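Local coordinates for protein putative enoyl-CoA hydratase (Streptomyces avermitilis, PDB 3GKB) that is probably an enoyl-CoA hydratase or related crotonase-family enzyme acting on acyl-CoA thioesters, though its own substrate and reaction are not established, at residues Q96-G99 with E100-H104; Q157-R160 with G161-R165; A68-D71 with M72-E76; G141-E144 with A145-G148. All coordinates share one frame; numbering follows the deposited sequence.

Contact 1. Residues Q96-G99 with E100-H104; sequences QAVG and ELIRH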
ATOM      1  N   GLN B  96       5.462  22.344   7.608  1.00 15.59           N
ATOM      2  CA  GLN B  96       5.856  20.964   7.876  1.00 14.96           C
ATOM      3  C   GLN B  96       6.077  20.734   9.366  1.00 15.96           C
ATOM      4  O   GLN B  96       5.866  19.636   9.848  1.00 15.38           O
ATOM      5  CB  GLN B  96       7.122  20.611   7.096  1.00 14.77           C
ATOM      6  CG  GLN B  96       6.932  20.644   5.572  1.00 14.42           C
ATOM      7  CD  GLN B  96       8.245  20.564   4.801  1.00 15.90           C
ATOM      8  OE1 GLN B  96       9.323  20.890   5.338  1.00 16.14           O
ATOM      9  NE2 GLN B  96       8.167  20.155   3.526  1.00 14.66           N
ATOM     10  N   ALA B  97       6.447  21.783  10.110  1.00 15.28           N
ATOM     11  CA  ALA B  97       6.715  21.633  11.545  1.00 16.83           C
ATOM     12  C   ALA B  97       5.511  21.116  12.335  1.00 17.31           C
ATOM     13  O   ALA B  97       5.717  20.405  13.319  1.00 17.77           O
ATOM     14  CB  ALA B  97       7.204  22.941  12.144  1.00 17.05           C
ATOM     15  N   VAL B  98       4.283  21.408  11.889  1.00 17.85           N
ATOM     16  CA  VAL B  98       3.065  20.901  12.556  1.00 17.89           C
ATOM     17  C   VAL B  98       2.967  19.374  12.455  1.00 17.60           C
ATOM     18  O   VAL B  98       2.949  18.647  13.466  1.00 15.74           O
ATOM     19  CB  VAL B  98       1.776  21.521  11.934  1.00 17.97           C
ATOM     20  CG1 VAL B  98       0.512  20.942  12.593  1.00 18.80           C
ATOM     21  CG2 VAL B  98       1.841  23.043  11.976  1.00 21.24           C
ATOM     22  N   GLY B  99       2.920  18.866  11.216  1.00 16.58           N
ATOM     23  CA  GLY B  99       2.896  17.416  11.019  1.00 16.28           C
ATOM     24  C   GLY B  99       4.122  16.707  11.594  1.00 16.22           C
ATOM     25  O   GLY B  99       4.019  15.625  12.170  1.00 16.63           O
ATOM     26  N   GLU B 100       5.287  17.323  11.485  1.00 16.27           N
ATOM     27  CA  GLU B 100       6.488  16.708  12.027  1.00 17.03           C
ATOM     28  C   GLU B 100       6.461  16.615  13.547  1.00 17.09           C
ATOM     29  O   GLU B 100       6.929  15.634  14.108  1.00 17.38           O
ATOM     30  CB  GLU B 100       7.753  17.399  11.492  1.00 17.57           C
ATOM     31  CG  GLU B 100       7.949  17.127   9.987  1.00 18.25           C
ATOM     32  CD  GLU B 100       7.990  15.642   9.671  1.00 18.47           C
ATOM     33  OE1 GLU B 100       9.015  14.964   9.952  1.00 16.79           O
ATOM     34  OE2 GLU B 100       6.967  15.140   9.157  1.00 18.05           O
ATOM     35  N   LEU B 101       5.872  17.603  14.228  1.00 17.70           N
ATOM     36  CA  LEU B 101       5.697  17.496  15.699  1.00 18.26           C
ATOM     37  C   LEU B 101       4.788  16.297  16.037  1.00 17.66           C
ATOM     38  O   LEU B 101       5.118  15.454  16.864  1.00 17.35           O
ATOM     39  CB  LEU B 101       5.115  18.792  16.230  1.00 18.53           C
ATOM     40  CG  LEU B 101       5.010  18.974  17.746  1.00 22.41           C
ATOM     41  CD1 LEU B 101       6.379  18.921  18.390  1.00 23.69           C
ATOM     42  CD2 LEU B 101       4.304  20.300  17.965  1.00 25.67           C
ATOM     43  N   ILE B 102       3.664  16.192  15.339  1.00 16.99           N
ATOM     44  CA  ILE B 102       2.728  15.065  15.533  1.00 16.20           C
ATOM     45  C   ILE B 102       3.414  13.707  15.261  1.00 16.42           C
ATOM     46  O   ILE B 102       3.283  12.743  16.046  1.00 16.92           O
ATOM     47  CB  ILE B 102       1.467  15.227  14.633  1.00 15.94           C
ATOM     48  CG1 ILE B 102       0.637  16.437  15.068  1.00 15.57           C
ATOM     49  CG2 ILE B 102       0.606  13.963  14.685  1.00 15.99           C
ATOM     50  CD1 ILE B 102      -0.375  16.962  14.026  1.00 15.17           C
ATOM     51  N   ARG B 103       4.113  13.614  14.143  1.00 16.11           N
ATOM     52  CA  ARG B 103       4.736  12.339  13.737  1.00 16.62           C
ATOM     53  C   ARG B 103       5.755  11.824  14.769  1.00 16.61           C
ATOM     54  O   ARG B 103       5.952  10.630  14.880  1.00 16.92           O
ATOM     55  CB  ARG B 103       5.494  12.480  12.414  1.00 16.76           C
ATOM     56  CG  ARG B 103       4.633  12.457  11.158  1.00 17.80           C
ATOM     57  CD  ARG B 103       5.353  11.792   9.981  1.00 16.69           C
ATOM     58  NE  ARG B 103       6.671  12.350   9.741  1.00 15.39           N
ATOM     59  CZ  ARG B 103       7.810  11.671   9.587  1.00 18.97           C
ATOM     60  NH1 ARG B 103       8.945  12.340   9.373  1.00 17.62           N
ATOM     61  NH2 ARG B 103       7.841  10.347   9.599  1.00 19.02           N
ATOM     62  N   HIS B 104       6.420  12.741  15.477  1.00 15.94           N
ATOM     63  CA  HIS B 104       7.455  12.374  16.461  1.00 16.68           C
ATOM     64  C   HIS B 104       6.997  12.393  17.931  1.00 16.37           C
ATOM     65  O   HIS B 104       7.810  12.201  18.858  1.00 15.95           O
ATOM     66  CB  HIS B 104       8.678  13.257  16.229  1.00 17.41           C
ATOM     67  CG  HIS B 104       9.299  13.036  14.888  1.00 18.98           C
ATOM     68  ND1 HIS B 104       9.032  13.843  13.808  1.00 20.74           N
ATOM     69  CD2 HIS B 104      10.152  12.079  14.450  1.00 20.14           C
ATOM     70  CE1 HIS B 104       9.710  13.401  12.760  1.00 21.66           C
ATOM     71  NE2 HIS B 104      10.400  12.334  13.125  1.00 20.39           N
TER

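Contact 2. Residues Q157-R160 with G161-R165; sequences QYLR and GRVGR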
ATOM      1  N   GLN B 157       4.550  13.972   0.955  1.00 14.94           N
ATOM      2  CA  GLN B 157       5.313  12.859   1.491  1.00 14.85           C
ATOM      3  C   GLN B 157       4.501  11.894   2.343  1.00 14.00           C
ATOM      4  O   GLN B 157       4.725  10.664   2.278  1.00 13.46           O
ATOM      5  CB  GLN B 157       6.542  13.367   2.244  1.00 14.20           C
ATOM      6  CG  GLN B 157       7.404  14.341   1.403  1.00 16.07           C
ATOM      7  CD  GLN B 157       7.809  13.729   0.055  1.00 15.75           C
ATOM      8  OE1 GLN B 157       8.500  12.727   0.017  1.00 17.53           O
ATOM      9  NE2 GLN B 157       7.318  14.296  -1.043  1.00 16.59           N
ATOM     10  N   TYR B 158       3.568  12.426   3.134  1.00 14.20           N
ATOM     11  CA  TYR B 158       2.686  11.571   3.900  1.00 14.05           C
ATOM     12  C   TYR B 158       1.835  10.717   2.947  1.00 14.22           C
ATOM     13  O   TYR B 158       1.653   9.526   3.169  1.00 15.47           O
ATOM     14  CB  TYR B 158       1.808  12.370   4.855  1.00 13.76           C
ATOM     15  CG  TYR B 158       2.564  13.287   5.820  1.00 14.79           C
ATOM     16  CD1 TYR B 158       3.931  13.105   6.112  1.00 16.00           C
ATOM     17  CD2 TYR B 158       1.905  14.343   6.428  1.00 16.51           C
ATOM     18  CE1 TYR B 158       4.587  13.939   7.005  1.00 17.86           C
ATOM     19  CE2 TYR B 158       2.542  15.187   7.285  1.00 17.51           C
ATOM     20  CZ  TYR B 158       3.873  14.981   7.608  1.00 18.28           C
ATOM     21  OH  TYR B 158       4.486  15.858   8.486  1.00 17.45           O
ATOM     22  N   LEU B 159       1.343  11.333   1.882  1.00 13.82           N
ATOM     23  CA  LEU B 159       0.618  10.591   0.838  1.00 13.90           C
ATOM     24  C   LEU B 159       1.523   9.611   0.146  1.00 13.78           C
ATOM     25  O   LEU B 159       1.147   8.447  -0.022  1.00 13.94           O
ATOM     26  CB  LEU B 159       0.028  11.547  -0.203  1.00 13.20           C
ATOM     27  CG  LEU B 159      -1.252  12.270   0.277  1.00 13.87           C
ATOM     28  CD1 LEU B 159      -1.512  13.527  -0.556  1.00 14.16           C
ATOM     29  CD2 LEU B 159      -2.474  11.322   0.202  1.00 14.21           C
ATOM     30  N   ARG B 160       2.700  10.043  -0.288  1.00 13.93           N
ATOM     31  CA  ARG B 160       3.573   9.072  -0.951  1.00 15.20           C
ATOM     32  C   ARG B 160       3.723   7.790  -0.110  1.00 15.15           C
ATOM     33  O   ARG B 160       3.629   6.654  -0.622  1.00 15.48           O
ATOM     34  CB  ARG B 160       4.945   9.640  -1.264  1.00 15.11           C
ATOM     35  CG  ARG B 160       5.723   8.682  -2.150  1.00 19.08           C
ATOM     36  CD  ARG B 160       7.011   9.205  -2.647  1.00 21.18           C
ATOM     37  NE  ARG B 160       7.459   8.298  -3.719  1.00 24.96           N
ATOM     38  CZ  ARG B 160       8.039   8.684  -4.861  1.00 26.05           C
ATOM     39  NH1 ARG B 160       8.279   9.962  -5.092  1.00 25.07           N
ATOM     40  NH2 ARG B 160       8.399   7.786  -5.761  1.00 25.58           N
ATOM     41  N   GLY B 161       3.996   7.976   1.179  1.00 14.01           N
ATOM     42  CA  GLY B 161       4.246   6.852   2.083  1.00 14.71           C
ATOM     43  C   GLY B 161       3.011   6.026   2.348  1.00 15.32           C
ATOM     44  O   GLY B 161       3.095   4.798   2.349  1.00 17.51           O
ATOM     45  N   ARG B 162       1.852   6.669   2.514  1.00 14.55           N
ATOM     46  CA  ARG B 162       0.633   5.948   2.882  1.00 14.37           C
ATOM     47  C   ARG B 162      -0.152   5.373   1.711  1.00 14.66           C
ATOM     48  O   ARG B 162      -0.748   4.305   1.856  1.00 15.01           O
ATOM     49  CB  ARG B 162      -0.279   6.830   3.700  1.00 15.18           C
ATOM     50  CG  ARG B 162       0.317   7.154   5.103  1.00 14.15           C
ATOM     51  CD  ARG B 162      -0.701   7.829   6.025  1.00 13.80           C
ATOM     52  NE  ARG B 162      -1.688   6.880   6.537  1.00 13.35           N
ATOM     53  CZ  ARG B 162      -2.342   7.012   7.681  1.00 14.25           C
ATOM     54  NH1 ARG B 162      -2.122   8.069   8.456  1.00 17.53           N
ATOM     55  NH2 ARG B 162      -3.227   6.073   8.068  1.00 15.74           N
ATOM     56  N   VAL B 163      -0.173   6.077   0.577  1.00 14.04           N
ATOM     57  CA  VAL B 163      -0.998   5.665  -0.545  1.00 13.95           C
ATOM     58  C   VAL B 163      -0.184   5.286  -1.800  1.00 14.26           C
ATOM     59  O   VAL B 163      -0.746   4.723  -2.719  1.00 14.85           O
ATOM     60  CB  VAL B 163      -2.133   6.694  -0.859  1.00 13.59           C
ATOM     61  CG1 VAL B 163      -2.832   7.154   0.452  1.00 12.48           C
ATOM     62  CG2 VAL B 163      -1.651   7.886  -1.711  1.00 13.33           C
ATOM     63  N   GLY B 164       1.117   5.598  -1.820  1.00 14.38           N
ATOM     64  CA  GLY B 164       1.964   5.372  -3.022  1.00 13.84           C
ATOM     65  C   GLY B 164       1.960   6.566  -3.962  1.00 13.07           C
ATOM     66  O   GLY B 164       1.016   7.377  -3.975  1.00 12.78           O
ATOM     67  N   ARG B 165       3.015   6.682  -4.773  1.00 12.89           N
ATOM     68  CA  ARG B 165       3.145   7.837  -5.674  1.00 13.34           C
ATOM     69  C   ARG B 165       1.940   8.048  -6.619  1.00 12.70           C
ATOM     70  O   ARG B 165       1.526   9.197  -6.828  1.00 12.19           O
ATOM     71  CB  ARG B 165       4.423   7.736  -6.498  1.00 13.45           C
ATOM     72  CG  ARG B 165       4.571   8.863  -7.560  1.00 14.72           C
ATOM     73  CD  ARG B 165       5.899   8.803  -8.278  1.00 17.04           C
ATOM     74  NE  ARG B 165       5.862   9.615  -9.485  1.00 17.30           N
ATOM     75  CZ  ARG B 165       5.242   9.250 -10.610  1.00 22.91           C
ATOM     76  NH1 ARG B 165       4.618   8.074 -10.698  1.00 24.23           N
ATOM     77  NH2 ARG B 165       5.248  10.061 -11.660  1.00 24.12           N
TER

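Contact 3. Residues A68-D71 with M72-E76; sequences AHVD and MRIGE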
ATOM      1  N   ALA B  68      -9.994  23.336   8.476  1.00 15.15           N
ATOM      2  CA  ALA B  68     -10.363  23.757   7.125  1.00 15.64           C
ATOM      3  C   ALA B  68      -9.187  23.691   6.162  1.00 15.61           C
ATOM      4  O   ALA B  68      -9.311  23.153   5.073  1.00 16.26           O
ATOM      5  CB  ALA B  68     -10.918  25.151   7.159  1.00 15.65           C
ATOM      6  N   HIS B  69      -8.067  24.263   6.605  1.00 15.30           N
ATOM      7  CA  HIS B  69      -6.819  24.488   5.862  1.00 15.73           C
ATOM      8  C   HIS B  69      -6.075  25.609   6.593  1.00 16.12           C
ATOM      9  O   HIS B  69      -6.587  26.155   7.561  1.00 15.10           O
ATOM     10  CB  HIS B  69      -7.044  24.838   4.367  1.00 15.55           C
ATOM     11  CG  HIS B  69      -7.971  25.989   4.143  1.00 16.79           C
ATOM     12  ND1 HIS B  69      -7.605  27.297   4.390  1.00 18.27           N
ATOM     13  CD2 HIS B  69      -9.267  26.025   3.746  1.00 16.99           C
ATOM     14  CE1 HIS B  69      -8.628  28.092   4.123  1.00 17.68           C
ATOM     15  NE2 HIS B  69      -9.657  27.344   3.755  1.00 16.42           N
ATOM     16  N   VAL B  70      -4.874  25.932   6.130  1.00 16.21           N
ATOM     17  CA  VAL B  70      -4.108  27.029   6.704  1.00 16.99           C
ATOM     18  C   VAL B  70      -4.750  28.368   6.338  1.00 17.38           C
ATOM     19  O   VAL B  70      -5.242  28.557   5.234  1.00 18.16           O
ATOM     20  CB  VAL B  70      -2.633  26.961   6.237  1.00 17.09           C
ATOM     21  CG1 VAL B  70      -1.870  28.219   6.647  1.00 17.85           C
ATOM     22  CG2 VAL B  70      -1.955  25.707   6.830  1.00 17.54           C
ATOM     23  N   ASP B  71      -4.728  29.277   7.291  1.00 18.11           N
ATOM     24  CA  ASP B  71      -5.290  30.607   7.146  1.00 18.61           C
ATOM     25  C   ASP B  71      -4.723  31.267   5.894  1.00 18.25           C
ATOM     26  O   ASP B  71      -3.514  31.419   5.721  1.00 18.02           O
ATOM     27  CB  ASP B  71      -4.956  31.412   8.403  1.00 19.05           C
ATOM     28  CG  ASP B  71      -5.474  32.852   8.349  1.00 22.51           C
ATOM     29  OD1 ASP B  71      -6.270  33.182   7.427  1.00 20.35           O
ATOM     30  OD2 ASP B  71      -5.040  33.638   9.237  1.00 23.94           O
ATOM     31  N   MET B  72      -5.611  31.649   5.001  1.00 18.37           N
ATOM     32  CA  MET B  72      -5.192  32.220   3.718  1.00 19.20           C
ATOM     33  C   MET B  72      -4.606  33.644   3.889  1.00 19.61           C
ATOM     34  O   MET B  72      -3.992  34.176   2.971  1.00 19.67           O
ATOM     35  CB  MET B  72      -6.386  32.223   2.764  1.00 19.51           C
ATOM     36  CG  MET B  72      -6.738  30.802   2.170  1.00 17.09           C
ATOM     37  SD  MET B  72      -8.448  30.686   1.471  1.00 13.38           S
ATOM     38  CE  MET B  72      -8.264  31.473  -0.075  1.00 19.30           C
ATOM     39  N   ARG B  73      -4.847  34.247   5.046  1.00 19.74           N
ATOM     40  CA  ARG B  73      -4.271  35.544   5.398  1.00 21.04           C
ATOM     41  C   ARG B  73      -2.999  35.434   6.236  1.00 21.58           C
ATOM     42  O   ARG B  73      -2.495  36.459   6.731  1.00 21.18           O
ATOM     43  CB  ARG B  73      -5.285  36.372   6.172  1.00 21.66           C
ATOM     44  CG  ARG B  73      -6.585  36.601   5.445  1.00 23.24           C
ATOM     45  CD  ARG B  73      -7.246  37.823   6.009  1.00 27.00           C
ATOM     46  NE  ARG B  73      -8.236  38.345   5.099  1.00 30.66           N
ATOM     47  CZ  ARG B  73      -9.515  38.024   5.120  1.00 34.30           C
ATOM     48  NH1 ARG B  73      -9.979  37.146   6.009  1.00 36.30           N
ATOM     49  NH2 ARG B  73     -10.336  38.576   4.228  1.00 36.25           N
ATOM     50  N   ILE B  74      -2.460  34.224   6.391  1.00 21.67           N
ATOM     51  CA  ILE B  74      -1.306  34.029   7.271  1.00 23.58           C
ATOM     52  C   ILE B  74      -0.053  34.812   6.807  1.00 24.75           C
ATOM     53  O   ILE B  74       0.812  35.113   7.608  1.00 24.84           O
ATOM     54  CB  ILE B  74      -0.986  32.511   7.472  1.00 23.26           C
ATOM     55  CG1 ILE B  74      -0.189  32.322   8.765  1.00 23.04           C
ATOM     56  CG2 ILE B  74      -0.316  31.901   6.237  1.00 21.87           C
ATOM     57  CD1 ILE B  74      -0.141  30.911   9.242  1.00 23.86           C
ATOM     58  N   GLY B  75       0.015  35.149   5.524  1.00 25.85           N
ATOM     59  CA  GLY B  75       1.164  35.854   4.976  1.00 27.77           C
ATOM     60  C   GLY B  75       1.075  37.349   5.127  1.00 28.86           C
ATOM     61  O   GLY B  75       2.016  38.055   4.756  1.00 29.42           O
ATOM     62  N   GLU B  76      -0.060  37.837   5.632  1.00 30.17           N
ATOM     63  CA  GLU B  76      -0.274  39.263   5.853  1.00 31.68           C
ATOM     64  C   GLU B  76       0.449  39.740   7.118  1.00 32.42           C
ATOM     65  O   GLU B  76       0.732  40.919   7.241  1.00 34.01           O
ATOM     66  CB  GLU B  76      -1.773  39.596   5.942  1.00 31.43           C
ATOM     67  CG  GLU B  76      -2.548  39.367   4.634  1.00 33.00           C
ATOM     68  CD  GLU B  76      -4.060  39.646   4.747  1.00 35.82           C
ATOM     69  OE1 GLU B  76      -4.507  40.252   5.749  1.00 37.57           O
ATOM     70  OE2 GLU B  76      -4.808  39.250   3.829  1.00 36.53           O
TER

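Contact 4. Residues G141-E144 with A145-G148; sequences GQIE and ALMG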
ATOM      1  N   GLY B 141      -9.134  16.349   1.561  1.00 14.46           N
ATOM      2  CA  GLY B 141      -8.673  16.839   0.275  1.00 15.77           C
ATOM      3  C   GLY B 141      -7.428  17.690   0.375  1.00 16.52           C
ATOM      4  O   GLY B 141      -7.234  18.426   1.358  1.00 17.53           O
ATOM      5  N   GLN B 142      -6.592  17.624  -0.656  1.00 15.53           N
ATOM      6  CA  GLN B 142      -5.435  18.526  -0.742  1.00 16.27           C
ATOM      7  C   GLN B 142      -5.846  19.648  -1.698  1.00 16.46           C
ATOM      8  O   GLN B 142      -5.787  19.496  -2.901  1.00 18.17           O
ATOM      9  CB  GLN B 142      -4.162  17.811  -1.220  1.00 16.65           C
ATOM     10  CG  GLN B 142      -3.633  16.706  -0.271  1.00 16.88           C
ATOM     11  CD  GLN B 142      -3.133  17.180   1.124  1.00 21.16           C
ATOM     12  OE1 GLN B 142      -2.931  16.334   2.016  1.00 21.38           O
ATOM     13  NE2 GLN B 142      -2.921  18.516   1.318  1.00 16.25           N
ATOM     14  N   ILE B 143      -6.300  20.764  -1.141  1.00 15.73           N
ATOM     15  CA  ILE B 143      -6.842  21.875  -1.926  1.00 15.20           C
ATOM     16  C   ILE B 143      -5.774  22.731  -2.621  1.00 14.81           C
ATOM     17  O   ILE B 143      -6.100  23.565  -3.481  1.00 14.57           O
ATOM     18  CB  ILE B 143      -7.698  22.778  -0.997  1.00 15.51           C
ATOM     19  CG1 ILE B 143      -8.597  23.738  -1.786  1.00 15.88           C
ATOM     20  CG2 ILE B 143      -6.800  23.597  -0.064  1.00 16.27           C
ATOM     21  CD1 ILE B 143      -9.800  23.095  -2.425  1.00 15.40           C
ATOM     22  N   GLU B 144      -4.517  22.533  -2.218  1.00 14.34           N
ATOM     23  CA  GLU B 144      -3.403  23.393  -2.594  1.00 13.62           C
ATOM     24  C   GLU B 144      -3.289  23.689  -4.083  1.00 13.17           C
ATOM     25  O   GLU B 144      -3.157  24.858  -4.464  1.00 13.52           O
ATOM     26  CB  GLU B 144      -2.093  22.809  -2.068  1.00 14.75           C
ATOM     27  CG  GLU B 144      -1.960  22.950  -0.536  1.00 16.14           C
ATOM     28  CD  GLU B 144      -2.431  21.706   0.254  1.00 19.50           C
ATOM     29  OE1 GLU B 144      -3.332  20.977  -0.207  1.00 19.92           O
ATOM     30  OE2 GLU B 144      -1.902  21.482   1.369  1.00 21.08           O
ATOM     31  N   ALA B 145      -3.365  22.651  -4.915  1.00 12.61           N
ATOM     32  CA  ALA B 145      -3.228  22.807  -6.359  1.00 12.81           C
ATOM     33  C   ALA B 145      -4.203  23.834  -6.924  1.00 13.69           C
ATOM     34  O   ALA B 145      -3.869  24.557  -7.864  1.00 13.69           O
ATOM     35  CB  ALA B 145      -3.374  21.431  -7.092  1.00 13.50           C
ATOM     36  N   LEU B 146      -5.401  23.909  -6.336  1.00 14.64           N
ATOM     37  CA  LEU B 146      -6.425  24.880  -6.769  1.00 15.88           C
ATOM     38  C   LEU B 146      -6.147  26.334  -6.321  1.00 16.01           C
ATOM     39  O   LEU B 146      -6.767  27.283  -6.843  1.00 17.21           O
ATOM     40  CB  LEU B 146      -7.820  24.441  -6.315  1.00 15.10           C
ATOM     41  CG  LEU B 146      -8.272  23.076  -6.836  1.00 15.15           C
ATOM     42  CD1 LEU B 146      -9.684  22.749  -6.378  1.00 15.64           C
ATOM     43  CD2 LEU B 146      -8.142  22.937  -8.338  1.00 16.66           C
ATOM     44  N   MET B 147      -5.198  26.488  -5.405  1.00 16.56           N
ATOM     45  CA  MET B 147      -4.702  27.795  -4.964  1.00 17.20           C
ATOM     46  C   MET B 147      -3.385  28.149  -5.669  1.00 17.00           C
ATOM     47  O   MET B 147      -2.740  29.130  -5.340  1.00 17.17           O
ATOM     48  CB  MET B 147      -4.610  27.806  -3.438  1.00 17.50           C
ATOM     49  CG  MET B 147      -5.994  27.639  -2.680  1.00 21.13           C
ATOM     50  SD  MET B 147      -5.682  27.769  -0.859  1.00 22.44           S
ATOM     51  CE  MET B 147      -7.400  27.550  -0.289  1.00 24.98           C
ATOM     52  N   GLY B 148      -3.003  27.340  -6.667  1.00 16.23           N
ATOM     53  CA  GLY B 148      -1.819  27.578  -7.474  1.00 16.42           C
ATOM     54  C   GLY B 148      -0.523  27.170  -6.823  1.00 16.03           C
ATOM     55  O   GLY B 148       0.548  27.609  -7.243  1.00 17.13           O
TER
HETATM   56  O   HOH W   1      -3.296  19.877  -4.121  1.00 17.95           O

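Contact 1. Residues Q96-G99 with E100-H104
The carbonyl oxygen of Gly-99 accepts the backbone N of Arg-103 at 2.8 Å. This is one of four i to i+4 bonds that hold helix 96-103 together here. The tight part of the contact centres on Glu-100. Its CG sits beside the backbone N (chi1 -69°), 3.3 Å from Gln-96 O, and the bend at chi2 turns the carboxylate toward Arg-103. The arginine grips it side-on. NE of Arg-103 meets OE2 of Glu-100 at 2.9 Å, and NH1 of Arg-103 meets OE1 of Glu-100 at 2.7 Å. Both oxygens are met on their syn sides, so the pair of bonds limits rotation of either group. With an alanine at Glu-100, the guanidinium of Arg-103 would probably lose its charged mate and the Tyr-158 hydroxyl its carboxylate partner. Val-98 CG1 and Ile-102 CD1 touch each other only lightly, at 4.3 Å, and both side chains turn to Phe-124. The solvent side is at His-104. This exposed residue, the first to leave helical angles, turns its ring back, with ND1 2.8 Å from Glu-100 O. Its backbone N bonds the same oxygen from the opposite face. Val-98 and Ile-102 rest on Phe-124 of helix 120-127, Leu-101 and Ile-102 on Leu-44 of helix 34-48, and Glu-100 on Leu-233 of helix 230-243.

Contact 2. Residues Q157-R160 with G161-R165
Leu-159 O takes a bond from Val-163 N at 2.8 Å and a weak one from Gly-164 N at 3.4 Å. This is the C-terminal end of helix 155-163. Gly-164, with positive phi (89°), closes that helix and is also the N-cap residue of helix 165-174. A side chain at these backbone angles would collide with the carbonyl oxygen of Val-163. N of Gly-164 also bonds Arg-160 O at 3.0 Å, from well above the carbonyl plane. Leu-159 and Val-163 run alongside each other, with CD2 of Leu-159 4.0 Å from CG2 of Val-163, next to Trp-188. That CG2 branch stands between the backbone N and the carbonyl carbon, which brings it close to Leu-159 O. Arg-162 lays its CG 3.3 Å from Tyr-158 O, then bends at chi3, and its guanidinium bonds Gly-187 O, Ala-126 O and Asn-190 OD1. Arg-160 and Arg-165 both extend from CG to NE and reach the second subunit. Arg-160 forms a salt bridge with Asp-227 of the second subunit, and Arg-165 one with Asp-129 of the same neighbouring subunit. These acids probably offset the nearness of two like charges. The two guanidinium planes are turned 49° apart. The aliphatic part of Arg-165 passes over one face of the Arg-160 guanidinium, with CD of Arg-165 3.7 Å from NH2 of Arg-160.

Contact 3. Residues A68-D71 with M72-E76
His-69 and Met-72 lean across each other, with CE1 of the imidazole 3.7 Å from SD of the methionine. The sulfur lies 4.5 Å from the centre of the His-69 ring and 52° off its normal, an oblique sulfur-aromatic contact. The ring is fixed at both nitrogens. ND1 of His-69 bonds Val-70 O at 2.8 Å, with that oxygen in the ring plane, while NE2 bonds Glu-267 OE2. Farther along, Val-70 and Ile-74 cross obliquely. CG1 of Val-70 meets CG2 of Ile-74 at 4.0 Å and lies about as far from its CD1.

Asp-71 lies between the partners of both pairs in sequence. Its CG is anti to the backbone N (chi1 179°), which carries the carboxylate forward over the turn. OD1 of Asp-71 takes the backbone N of Arg-73 at 3.0 Å. The donor comes from above the carboxylate plane, 68° out of it. Gln-262 NE2 is a second partner of that oxygen. The backbone closes too, with Ile-74 N bonding Asp-71 O at 3.1 Å. Replacing Asp-71 by an alanine would probably leave the Arg-73 amide and the Gln-262 amide without this acceptor and make the turn less rigid.

The result is an Asx turn joined to a type I beta turn from Asp-71 to Ile-74, in the loop between strand 55-60 and helix 78-87. In crotonase relatives this loop supplies a backbone N-H to the oxyanion hole. By family resemblance Val-70 probably holds that position here.

Contact 4. Residues G141-E144 with A145-G148
Ile-143 spreads its two branches onto the residues that follow it. CG1 is anti to the backbone N (chi1 -165°), and chi2 of 75° then brings CD1 to Leu-146 CD1 at 4.0 Å. The two side chains cross at about a right angle. The CG2 branch of Ile-143, between the backbone N and the carbonyl carbon, meets the methyl CE of Met-147 at 4.0 Å. Met-147 reaches it because its chain is fully extended beyond CG. The backbone beneath is a short 3-10 turn. Leu-146 N bonds Ile-143 O at 3.0 Å, and Met-147 N bonds Glu-144 O at 2.8 Å. A water joins the start of the turn, donating to Gln-142 O at 2.8 Å and accepting from Ala-145 N at 2.9 Å. Glu-144 bends at chi2, an unusual 95°, and its OE1 takes Gln-142 NE2 at 2.9 Å, nearly in the amide plane and on the syn side of the carboxylate. Leu-146 packs on helix 270-280 and on Leu-212 of the second subunit, while Glu-144 touches Glu-123 of helix 120-127. Hydratases of this family use two glutamates, and Glu-144 and Glu-123 match their sequence positions. A buried carboxylate held by a neighbouring amide, on a 3-10 turn whose Ile-143, Leu-146 and Met-147 side chains pack together, is consistent with an active-site role.

The four contacts form a chain of touches in the order 1, 2, 4, 3. Contacts 1 and 2, with centres about 16 Å apart, join where Glu-100 OE2 meets Tyr-158 OH at 2.7 Å, a probable hydrogen bond. Contact 2 reaches contact 4 through Leu-159 CD1 and Gln-142 CG, 3.8 Å apart. Contacts 4 and 3 meet through Met-147 CE and Met-72 SD at 3.7 Å. Contacts 1 and 3 do not touch, their nearest atoms being about 7 Å apart. The likely active site lies between contacts 3 and 4, where Val-70 N is 7.2 Å from Glu-144 OE2. Contacts 2 and 4 also face the second subunit.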